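Local coordinates for putative peptide ABC-transport system periplasmic peptide-binding protein (Campylobacter jejuni, PDB 4OEV), which binds nickel(II) outside the cytoplasmic membrane as the extracytoplasmic solute-binding component of an ABC-type nickel importer, at residues A[61-66]-A[128-133]; A[65-70]-A[79-84]; A[109-114]-A[119-124]. All blocks are in the same frame, centred on the assembly; numbering follows the deposited sequence.

In the fold
The three contacts belong to one antiparallel sheet, ordered 51-56, 62-67, 117-122, 107-114, and to the helices packed on it, all on the same side of the chain's centre. Contact 3 is the edge hairpin 107-114/117-122; contacts 1 and 2 set helices 129-132 and 81-92 against successive parts of strand 62-67, sharing I65 and F66. Along the chain, contact 2 is complete before the hairpin of contact 3 begins, and segment 128-133, which completes contact 1, comes after both. Centres lie about 10 Å apart for contacts 1 and 3, about 14 Å for the other pairs. Together they tie the middle strands to a common hydrophobic layer in this solute-binding protein.

Contact 1: residues A[61-66]-A[128-133]; sequences LVYDIF and AFLDAL
The hydroxyl of Y63 is linked to helix 129-132 through one water, which lies 2.6 Å from Y63 OH, in the plane of the tyrosine ring. The same water accepts a weak, long bond from L130 N, a backbone amide in the first turn of the helix. No direct hydrogen bond crosses between 61-66 and 128-133; the rest is apolar. F129 meets Y63 in a T-shaped stack: ring planes at 89°, centroids 4.9 Å apart, the phenylalanine giving its edge and the tyrosine its face. F129 CD2 does the touching, sitting 3.4 Å above the Y63 ring plane and over its centre. F129 gets there because its CG is anti to the backbone N (chi1 -166°), which swings the ring from the helix toward the strand. L130 CG comes at the rim of the tyrosine instead, 4.0 Å from Y63 CE1. Two residues further along the strand, I65 CD1 and L133 CD1 meet tip to tip at 3.8 Å, and that same L133 methyl also lies over a face of the F129 ring. F104 of helix 101-104 packs on F129 and L133, while from strand 51-56 I56 packs on Y63 and W54 on L130. The chemistry implies a hydrophobic joint between sheet and helix, in which the tyrosine hydroxyl is served by a water while its ring is packed by carbon.

Contact 2: residues A[65-70]-A[79-84]; sequences IFLRDD and FSADDV
L67 and V84 point at each other tip to tip, L67 CD1 lying 3.9 Å from V84 CG2 where strand 62-67 packs against the start of helix 81-92. In the leucine, a chi2 of 176° carries CD1 out in line with the chain. That one methyl also abuts the helix backbone, 3.9 Å from A81 CA, with A81 CB slightly further off. V84 presents CG2, the branch beside its own backbone N, rather than CG1. A81 and V84 also pack on V118 of strand 117-122, so the helix start lies across the two middle strands of the antiparallel sheet. F79, just before the helix, turns a ring edge to the chain just past the strand: R68 O lies near the plane of the F79 ring, 4.4 Å from F79 CD2. R68 itself leads away and grips D70 side-on in a salt bridge, NE to OD1 at 2.9 Å and NH1 to OD2 at 2.7 Å. Both carboxylate oxygens use their syn lone pairs and lie close to the guanidinium plane. S80 and D83 form a capping box: S80 N donates to D83 OD2 over 3.0 Å, nearly straight at 171°, while S80 OG receives a weak bond from D82 N. W73 NE1 also binds D83 OD2, and K140 N binds OD1. No hydrogen bond thus passes between the segments: apolar contacts of L67 join strand and helix, whereas R68-D70, S80 N and the D83 carboxylate find their partners elsewhere.

Contact 3: residues A[109-114]-A[119-124]; sequences SVEILN and KITLFK
S109 and T121 form an antiparallel hydrogen-bonded pair at one end of this hairpin contact, and E111 and K119 form the next. T121 N to S109 O measures 2.8 Å and lies in the carbonyl plane; the return bond from S109 N to T121 O is longer, 3.1 Å. Both bonds of the other pair are short, with K119 N to E111 O at 2.7 Å. Between them V110 and I120 make a non-hydrogen-bonded pair, buried mainly by I88 of helix 81-92 rather than by each other, V110 CG1 standing 4.4 Å from I120 CG1.

Tight packing continues at L113, which crosses the lysine chain at a slant: its CD1 touches K119 CB and CD, 3.5 Å from K119 CD and closer than carbon atoms normally pack, from a direction roughly at right angles to that of E111. L113 and N114 form a classic beta bulge opposite H117.

The face carrying S109, E111, K119 and T121 is looser, hydrated and partly exposed. Here E111 and K119 lie side by side and point the same way. A chi1 of -174° in K119 runs its methylenes past the glutamate, K119 CD 3.6 Å from E111 OE1. The chain then bends at chi4, and K119 NZ stays 4.6 Å from E111 OE1, too far for an ion pair. A water lies 2.6 Å from T121 OG1 and within bonding distance of S109 OG, E111 OE1 and K119 O; it can donate to the last two, but has too few protons to serve every acceptor near it at once.

Register therefore rests on backbone bonds, and the buried face on apolar contact with the helix; outside, a shared water links the polar groups, and the E111 and K119 charges probably attract only weakly.

Contact 1: residues A[61-66]-A[128-133]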
loop_
_atom_site.group_PDB
_atom_site.type_symbol
_atom_site.label_atom_id
_atom_site.label_comp_id
_atom_site.label_asym_id
_atom_site.label_seq_id
_atom_site.Cartn_x
_atom_site.Cartn_y
_atom_site.Cartn_z
ATOM N N LEU A 61 -7.057 -6.896 25.847
ATOM C CA LEU A 61 -7.164 -8.261 25.322
ATOM C C LEU A 61 -8.558 -8.637 24.804
ATOM O O LEU A 61 -8.682 -9.602 24.032
ATOM C CB LEU A 61 -6.747 -9.302 26.386
ATOM C CG LEU A 61 -5.287 -9.313 26.824
ATOM C CD1 LEU A 61 -4.968 -10.520 27.691
ATOM C CD2 LEU A 61 -4.398 -9.260 25.604
ATOM N N VAL A 62 -9.580 -7.891 25.206
ATOM C CA VAL A 62 -10.969 -8.274 24.904
ATOM C C VAL A 62 -11.785 -7.181 24.211
ATOM O O VAL A 62 -11.876 -6.046 24.700
ATOM C CB VAL A 62 -11.708 -8.706 26.182
ATOM C CG1 VAL A 62 -13.178 -8.898 25.904
ATOM C CG2 VAL A 62 -11.110 -10.003 26.710
ATOM N N TYR A 63 -12.389 -7.552 23.083
ATOM C CA TYR A 63 -13.169 -6.619 22.244
ATOM C C TYR A 63 -14.605 -7.030 22.218
ATOM O O TYR A 63 -14.930 -8.084 21.668
ATOM C CB TYR A 63 -12.656 -6.591 20.792
ATOM C CG TYR A 63 -11.344 -5.867 20.605
ATOM C CD1 TYR A 63 -11.271 -4.713 19.841
ATOM C CD2 TYR A 63 -10.186 -6.328 21.203
ATOM C CE1 TYR A 63 -10.070 -4.040 19.662
ATOM C CE2 TYR A 63 -8.998 -5.662 21.054
ATOM C CZ TYR A 63 -8.942 -4.522 20.274
ATOM O OH TYR A 63 -7.751 -3.861 20.158
ATOM N N ASP A 64 -15.475 -6.171 22.747
ATOM C CA ASP A 64 -16.905 -6.399 22.632
ATOM C C ASP A 64 -17.420 -5.529 21.507
ATOM O O ASP A 64 -17.328 -4.304 21.598
ATOM C CB ASP A 64 -17.645 -6.066 23.930
ATOM C CG ASP A 64 -17.488 -7.144 24.996
ATOM O OD1 ASP A 64 -18.151 -8.196 24.882
ATOM O OD2 ASP A 64 -16.723 -6.912 25.954
ATOM N N ILE A 65 -17.902 -6.149 20.431
ATOM C CA ILE A 65 -18.336 -5.377 19.259
ATOM C C ILE A 65 -19.846 -5.529 19.011
ATOM O O ILE A 65 -20.349 -6.654 18.961
ATOM C CB ILE A 65 -17.578 -5.771 18.010
ATOM C CG1 ILE A 65 -16.084 -5.622 18.262
ATOM C CG2 ILE A 65 -18.023 -4.910 16.823
ATOM C CD1 ILE A 65 -15.259 -5.731 17.015
ATOM N N PHE A 66 -20.539 -4.395 18.855
ATOM C CA PHE A 66 -22.001 -4.342 18.655
ATOM C C PHE A 66 -22.360 -3.902 17.218
ATOM O O PHE A 66 -21.920 -2.845 16.733
ATOM C CB PHE A 66 -22.607 -3.412 19.707
ATOM C CG PHE A 66 -22.247 -3.809 21.115
ATOM C CD1 PHE A 66 -22.968 -4.788 21.788
ATOM C CD2 PHE A 66 -21.178 -3.217 21.757
ATOM C CE1 PHE A 66 -22.605 -5.178 23.076
ATOM C CE2 PHE A 66 -20.804 -3.585 23.019
ATOM C CZ PHE A 66 -21.525 -4.572 23.699
ATOM N N ALA A 128 -3.767 -2.198 16.750
ATOM C CA ALA A 128 -4.099 -1.971 15.346
ATOM C C ALA A 128 -5.390 -2.688 14.927
ATOM O O ALA A 128 -5.852 -2.533 13.799
ATOM C CB ALA A 128 -2.954 -2.400 14.454
ATOM N N PHE A 129 -5.992 -3.460 15.838
ATOM C CA PHE A 129 -7.101 -4.322 15.468
ATOM C C PHE A 129 -8.318 -3.579 14.873
ATOM O O PHE A 129 -8.972 -4.093 13.967
ATOM C CB PHE A 129 -7.594 -5.121 16.723
ATOM C CG PHE A 129 -8.502 -6.263 16.404
ATOM C CD1 PHE A 129 -8.268 -7.068 15.299
ATOM C CD2 PHE A 129 -9.575 -6.606 17.288
ATOM C CE1 PHE A 129 -9.094 -8.136 14.997
ATOM C CE2 PHE A 129 -10.396 -7.676 17.003
ATOM C CZ PHE A 129 -10.172 -8.460 15.874
ATOM N N LEU A 130 -8.669 -2.426 15.440
ATOM C CA LEU A 130 -9.833 -1.685 14.950
ATOM C C LEU A 130 -9.564 -1.189 13.528
ATOM O O LEU A 130 -10.459 -1.229 12.684
ATOM C CB LEU A 130 -10.154 -0.517 15.871
ATOM C CG LEU A 130 -10.811 -0.982 17.177
ATOM C CD1 LEU A 130 -10.931 0.190 18.142
ATOM C CD2 LEU A 130 -12.176 -1.594 16.891
ATOM N N ASP A 131 -8.333 -0.743 13.264
ATOM C CA ASP A 131 -7.973 -0.357 11.893
ATOM C C ASP A 131 -8.094 -1.582 11.019
ATOM O O ASP A 131 -8.591 -1.492 9.905
ATOM C CB ASP A 131 -6.534 0.213 11.785
ATOM C CG ASP A 131 -6.468 1.676 12.136
ATOM O OD1 ASP A 131 -7.479 2.191 12.712
ATOM O OD2 ASP A 131 -5.455 2.321 11.770
ATOM N N ALA A 132 -7.648 -2.725 11.541
ATOM C CA ALA A 132 -7.653 -3.983 10.785
ATOM C C ALA A 132 -9.062 -4.422 10.435
ATOM O O ALA A 132 -9.282 -5.066 9.400
ATOM C CB ALA A 132 -6.941 -5.085 11.576
ATOM N N LEU A 133 -10.006 -4.100 11.320
ATOM C CA LEU A 133 -11.399 -4.476 11.122
ATOM C C LEU A 133 -12.120 -3.554 10.128
ATOM O O LEU A 133 -13.358 -3.624 9.983
ATOM C CB LEU A 133 -12.132 -4.501 12.485
ATOM C CG LEU A 133 -11.744 -5.649 13.417
ATOM C CD1 LEU A 133 -12.219 -5.448 14.828
ATOM C CD2 LEU A 133 -12.292 -6.929 12.854
HETATM O O HOH W 1 -7.684 -1.734 18.629
#

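Contact 2: residues A[65-70]-A[79-84]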
loop_
_atom_site.group_PDB
_atom_site.type_symbol
_atom_site.label_atom_id
_atom_site.label_comp_id
_atom_site.label_asym_id
_atom_site.label_seq_id
_atom_site.Cartn_x
_atom_site.Cartn_y
_atom_site.Cartn_z
ATOM N N ILE A 65 -17.902 -6.149 20.431
ATOM C CA ILE A 65 -18.336 -5.377 19.259
ATOM C C ILE A 65 -19.846 -5.529 19.011
ATOM O O ILE A 65 -20.349 -6.654 18.961
ATOM C CB ILE A 65 -17.578 -5.771 18.010
ATOM C CG1 ILE A 65 -16.084 -5.622 18.262
ATOM C CG2 ILE A 65 -18.023 -4.910 16.823
ATOM C CD1 ILE A 65 -15.259 -5.731 17.015
ATOM N N PHE A 66 -20.539 -4.395 18.855
ATOM C CA PHE A 66 -22.001 -4.342 18.655
ATOM C C PHE A 66 -22.360 -3.902 17.218
ATOM O O PHE A 66 -21.920 -2.845 16.733
ATOM C CB PHE A 66 -22.607 -3.412 19.707
ATOM C CG PHE A 66 -22.247 -3.809 21.115
ATOM C CD1 PHE A 66 -22.968 -4.788 21.788
ATOM C CD2 PHE A 66 -21.178 -3.217 21.757
ATOM C CE1 PHE A 66 -22.605 -5.178 23.076
ATOM C CE2 PHE A 66 -20.804 -3.585 23.019
ATOM C CZ PHE A 66 -21.525 -4.572 23.699
ATOM N N LEU A 67 -23.136 -4.744 16.538
ATOM C CA LEU A 67 -23.350 -4.621 15.093
ATOM C C LEU A 67 -24.654 -3.938 14.693
ATOM O O LEU A 67 -25.606 -3.965 15.473
ATOM C CB LEU A 67 -23.326 -6.010 14.481
ATOM C CG LEU A 67 -22.109 -6.813 14.965
ATOM C CD1 LEU A 67 -22.189 -8.199 14.424
ATOM C CD2 LEU A 67 -20.828 -6.087 14.446
ATOM N N ARG A 68 -24.717 -3.400 13.465
ATOM C CA ARG A 68 -26.007 -2.925 12.926
ATOM C C ARG A 68 -26.922 -4.124 12.649
ATOM O O ARG A 68 -26.433 -5.193 12.268
ATOM C CB ARG A 68 -25.807 -2.097 11.651
ATOM C CG ARG A 68 -24.905 -0.898 11.836
ATOM C CD ARG A 68 -24.791 -0.017 10.540
ATOM N NE ARG A 68 -26.118 0.373 9.997
ATOM C CZ ARG A 68 -26.429 1.576 9.513
ATOM N NH1 ARG A 68 -27.647 1.824 9.036
ATOM N NH2 ARG A 68 -25.543 2.554 9.526
ATOM N N ASP A 69 -28.230 -4.000 12.898
ATOM C CA ASP A 69 -29.093 -5.135 12.575
ATOM C C ASP A 69 -29.791 -4.928 11.237
ATOM O O ASP A 69 -30.463 -5.822 10.728
ATOM C CB ASP A 69 -30.105 -5.428 13.694
ATOM C CG ASP A 69 -30.941 -4.224 14.098
ATOM O OD1 ASP A 69 -30.941 -3.187 13.409
ATOM O OD2 ASP A 69 -31.643 -4.346 15.123
ATOM N N ASP A 70 -29.526 -3.788 10.614
ATOM C CA ASP A 70 -30.265 -3.391 9.413
ATOM C C ASP A 70 -29.488 -3.540 8.103
ATOM O O ASP A 70 -29.793 -2.873 7.115
ATOM C CB ASP A 70 -30.731 -1.937 9.557
ATOM C CG ASP A 70 -29.583 -0.957 9.610
ATOM O OD1 ASP A 70 -28.423 -1.376 9.856
ATOM O OD2 ASP A 70 -29.845 0.252 9.387
ATOM N N PHE A 79 -27.092 -9.476 7.212
ATOM C CA PHE A 79 -25.749 -9.528 7.764
ATOM C C PHE A 79 -25.892 -9.740 9.260
ATOM O O PHE A 79 -26.669 -9.021 9.893
ATOM C CB PHE A 79 -24.978 -8.237 7.461
ATOM C CG PHE A 79 -23.746 -8.064 8.294
ATOM C CD1 PHE A 79 -22.591 -8.791 8.011
ATOM C CD2 PHE A 79 -23.729 -7.169 9.347
ATOM C CE1 PHE A 79 -21.464 -8.646 8.769
ATOM C CE2 PHE A 79 -22.595 -7.001 10.096
ATOM C CZ PHE A 79 -21.447 -7.753 9.804
ATOM N N SER A 80 -25.170 -10.727 9.805
ATOM C CA SER A 80 -25.260 -11.096 11.207
ATOM C C SER A 80 -23.913 -11.326 11.884
ATOM O O SER A 80 -22.864 -11.265 11.249
ATOM C CB SER A 80 -26.073 -12.381 11.363
ATOM O OG SER A 80 -25.538 -13.417 10.540
ATOM N N ALA A 81 -23.946 -11.611 13.182
ATOM C CA ALA A 81 -22.727 -12.009 13.883
ATOM C C ALA A 81 -22.106 -13.230 13.244
ATOM O O ALA A 81 -20.863 -13.370 13.275
ATOM C CB ALA A 81 -22.991 -12.277 15.366
ATOM N N ASP A 82 -22.936 -14.079 12.625
ATOM C CA ASP A 82 -22.440 -15.282 11.921
ATOM C C ASP A 82 -21.288 -14.957 10.952
ATOM O O ASP A 82 -20.304 -15.677 10.870
ATOM C CB ASP A 82 -23.546 -15.915 11.105
ATOM C CG ASP A 82 -24.464 -16.795 11.937
ATOM O OD1 ASP A 82 -24.364 -16.761 13.187
ATOM O OD2 ASP A 82 -25.331 -17.447 11.318
ATOM N N ASP A 83 -21.486 -13.901 10.184
ATOM C CA ASP A 83 -20.494 -13.440 9.172
ATOM C C ASP A 83 -19.206 -12.963 9.765
ATOM O O ASP A 83 -18.119 -13.181 9.217
ATOM C CB ASP A 83 -21.118 -12.320 8.356
ATOM C CG ASP A 83 -22.340 -12.778 7.617
ATOM O OD1 ASP A 83 -22.225 -13.785 6.887
ATOM O OD2 ASP A 83 -23.403 -12.138 7.778
ATOM N N VAL A 84 -19.327 -12.261 10.870
ATOM C CA VAL A 84 -18.199 -11.663 11.505
ATOM C C VAL A 84 -17.280 -12.742 12.065
ATOM O O VAL A 84 -16.065 -12.671 11.924
ATOM C CB VAL A 84 -18.650 -10.705 12.591
ATOM C CG1 VAL A 84 -17.471 -10.117 13.320
ATOM C CG2 VAL A 84 -19.513 -9.593 11.983
#

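Contact 3: residues A[109-114]-A[119-124]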
loop_
_atom_site.group_PDB
_atom_site.type_symbol
_atom_site.label_atom_id
_atom_site.label_comp_id
_atom_site.label_asym_id
_atom_site.label_seq_id
_atom_site.Cartn_x
_atom_site.Cartn_y
_atom_site.Cartn_z
ATOM N N SER A 109 -10.128 -16.244 20.250
ATOM C CA SER A 109 -11.498 -16.723 20.142
ATOM C C SER A 109 -12.448 -15.604 19.729
ATOM O O SER A 109 -12.231 -14.427 20.086
ATOM C CB SER A 109 -11.983 -17.297 21.479
ATOM O OG SER A 109 -11.969 -16.260 22.452
ATOM N N VAL A 110 -13.484 -15.990 18.988
ATOM C CA VAL A 110 -14.593 -15.103 18.605
ATOM C C VAL A 110 -15.909 -15.703 19.122
ATOM O O VAL A 110 -16.309 -16.777 18.675
ATOM C CB VAL A 110 -14.722 -14.932 17.099
ATOM C CG1 VAL A 110 -15.853 -13.978 16.767
ATOM C CG2 VAL A 110 -13.357 -14.458 16.478
ATOM N N GLU A 111 -16.539 -15.030 20.078
ATOM C CA GLU A 111 -17.794 -15.542 20.709
ATOM C C GLU A 111 -19.011 -14.717 20.280
ATOM O O GLU A 111 -19.054 -13.525 20.571
ATOM C CB GLU A 111 -17.731 -15.470 22.226
ATOM C CG GLU A 111 -16.673 -16.250 22.983
ATOM C CD GLU A 111 -16.614 -15.772 24.427
ATOM O OE1 GLU A 111 -15.510 -15.358 24.864
ATOM O OE2 GLU A 111 -17.698 -15.772 25.097
ATOM N N ILE A 112 -20.013 -15.348 19.669
ATOM C CA ILE A 112 -21.281 -14.681 19.367
ATOM C C ILE A 112 -22.150 -14.718 20.634
ATOM O O ILE A 112 -22.593 -15.801 21.014
ATOM C CB ILE A 112 -21.992 -15.388 18.181
ATOM C CG1 ILE A 112 -21.118 -15.280 16.921
ATOM C CG2 ILE A 112 -23.389 -14.787 17.954
ATOM C CD1 ILE A 112 -21.465 -16.249 15.777
ATOM N N LEU A 113 -22.310 -13.582 21.340
ATOM C CA LEU A 113 -23.066 -13.584 22.637
ATOM C C LEU A 113 -24.539 -13.200 22.431
ATOM O O LEU A 113 -25.425 -13.561 23.236
ATOM C CB LEU A 113 -22.393 -12.679 23.694
ATOM C CG LEU A 113 -21.007 -13.160 24.224
ATOM C CD1 LEU A 113 -20.219 -12.112 25.036
ATOM C CD2 LEU A 113 -21.087 -14.459 25.001
ATOM N N ASN A 114 -24.801 -12.436 21.373
ATOM C CA ASN A 114 -26.182 -12.185 20.927
ATOM C C ASN A 114 -26.043 -11.809 19.417
ATOM O O ASN A 114 -24.923 -11.600 18.926
ATOM C CB ASN A 114 -26.930 -11.142 21.819
ATOM C CG ASN A 114 -26.525 -9.684 21.577
ATOM O OD1 ASN A 114 -26.542 -9.193 20.441
ATOM N ND2 ASN A 114 -26.201 -8.971 22.665
ATOM N N LYS A 119 -17.792 -11.166 20.933
ATOM C CA LYS A 119 -16.791 -10.941 21.943
ATOM C C LYS A 119 -15.523 -11.581 21.395
ATOM O O LYS A 119 -15.426 -12.806 21.338
ATOM C CB LYS A 119 -17.213 -11.571 23.271
ATOM C CG LYS A 119 -16.312 -11.298 24.457
ATOM C CD LYS A 119 -16.816 -12.120 25.658
ATOM C CE LYS A 119 -16.414 -11.501 26.972
ATOM N NZ LYS A 119 -14.925 -11.385 27.018
ATOM N N ILE A 120 -14.561 -10.744 21.025
ATOM C CA ILE A 120 -13.311 -11.210 20.437
ATOM C C ILE A 120 -12.264 -11.168 21.515
ATOM O O ILE A 120 -12.075 -10.147 22.166
ATOM C CB ILE A 120 -12.880 -10.325 19.236
ATOM C CG1 ILE A 120 -13.997 -10.245 18.212
ATOM C CG2 ILE A 120 -11.563 -10.856 18.602
ATOM C CD1 ILE A 120 -13.862 -9.054 17.254
ATOM N N THR A 121 -11.595 -12.294 21.728
ATOM C CA THR A 121 -10.517 -12.334 22.691
ATOM C C THR A 121 -9.177 -12.611 21.983
ATOM O O THR A 121 -9.055 -13.460 21.087
ATOM C CB THR A 121 -10.765 -13.402 23.808
ATOM O OG1 THR A 121 -11.915 -13.025 24.575
ATOM C CG2 THR A 121 -9.568 -13.489 24.725
ATOM N N LEU A 122 -8.177 -11.871 22.413
ATOM C CA LEU A 122 -6.862 -11.920 21.763
ATOM C C LEU A 122 -5.840 -12.594 22.661
ATOM O O LEU A 122 -5.974 -12.571 23.876
ATOM C CB LEU A 122 -6.387 -10.529 21.426
ATOM C CG LEU A 122 -7.184 -9.576 20.542
ATOM C CD1 LEU A 122 -6.371 -8.285 20.444
ATOM C CD2 LEU A 122 -7.393 -10.232 19.191
ATOM N N PHE A 123 -4.778 -13.139 22.074
ATOM C CA PHE A 123 -3.696 -13.717 22.885
ATOM C C PHE A 123 -2.894 -12.620 23.609
ATOM O O PHE A 123 -2.494 -12.767 24.768
ATOM C CB PHE A 123 -2.739 -14.531 22.015
ATOM C CG PHE A 123 -3.330 -15.773 21.429
ATOM C CD1 PHE A 123 -3.559 -16.885 22.213
ATOM C CD2 PHE A 123 -3.614 -15.839 20.073
ATOM C CE1 PHE A 123 -4.078 -18.031 21.664
ATOM C CE2 PHE A 123 -4.148 -16.984 19.520
ATOM C CZ PHE A 123 -4.377 -18.078 20.319
ATOM N N LYS A 124 -2.598 -11.551 22.875
ATOM C CA LYS A 124 -1.831 -10.429 23.389
ATOM C C LYS A 124 -2.422 -9.158 22.767
ATOM O O LYS A 124 -3.154 -9.239 21.783
ATOM C CB LYS A 124 -0.337 -10.616 23.077
ATOM C CG LYS A 124 -0.046 -11.063 21.684
ATOM C CD LYS A 124 1.369 -11.590 21.547
ATOM C CE LYS A 124 1.366 -12.956 20.872
ATOM N NZ LYS A 124 2.599 -13.184 20.026
HETATM O O HOH W 2 -13.668 -14.197 23.098
#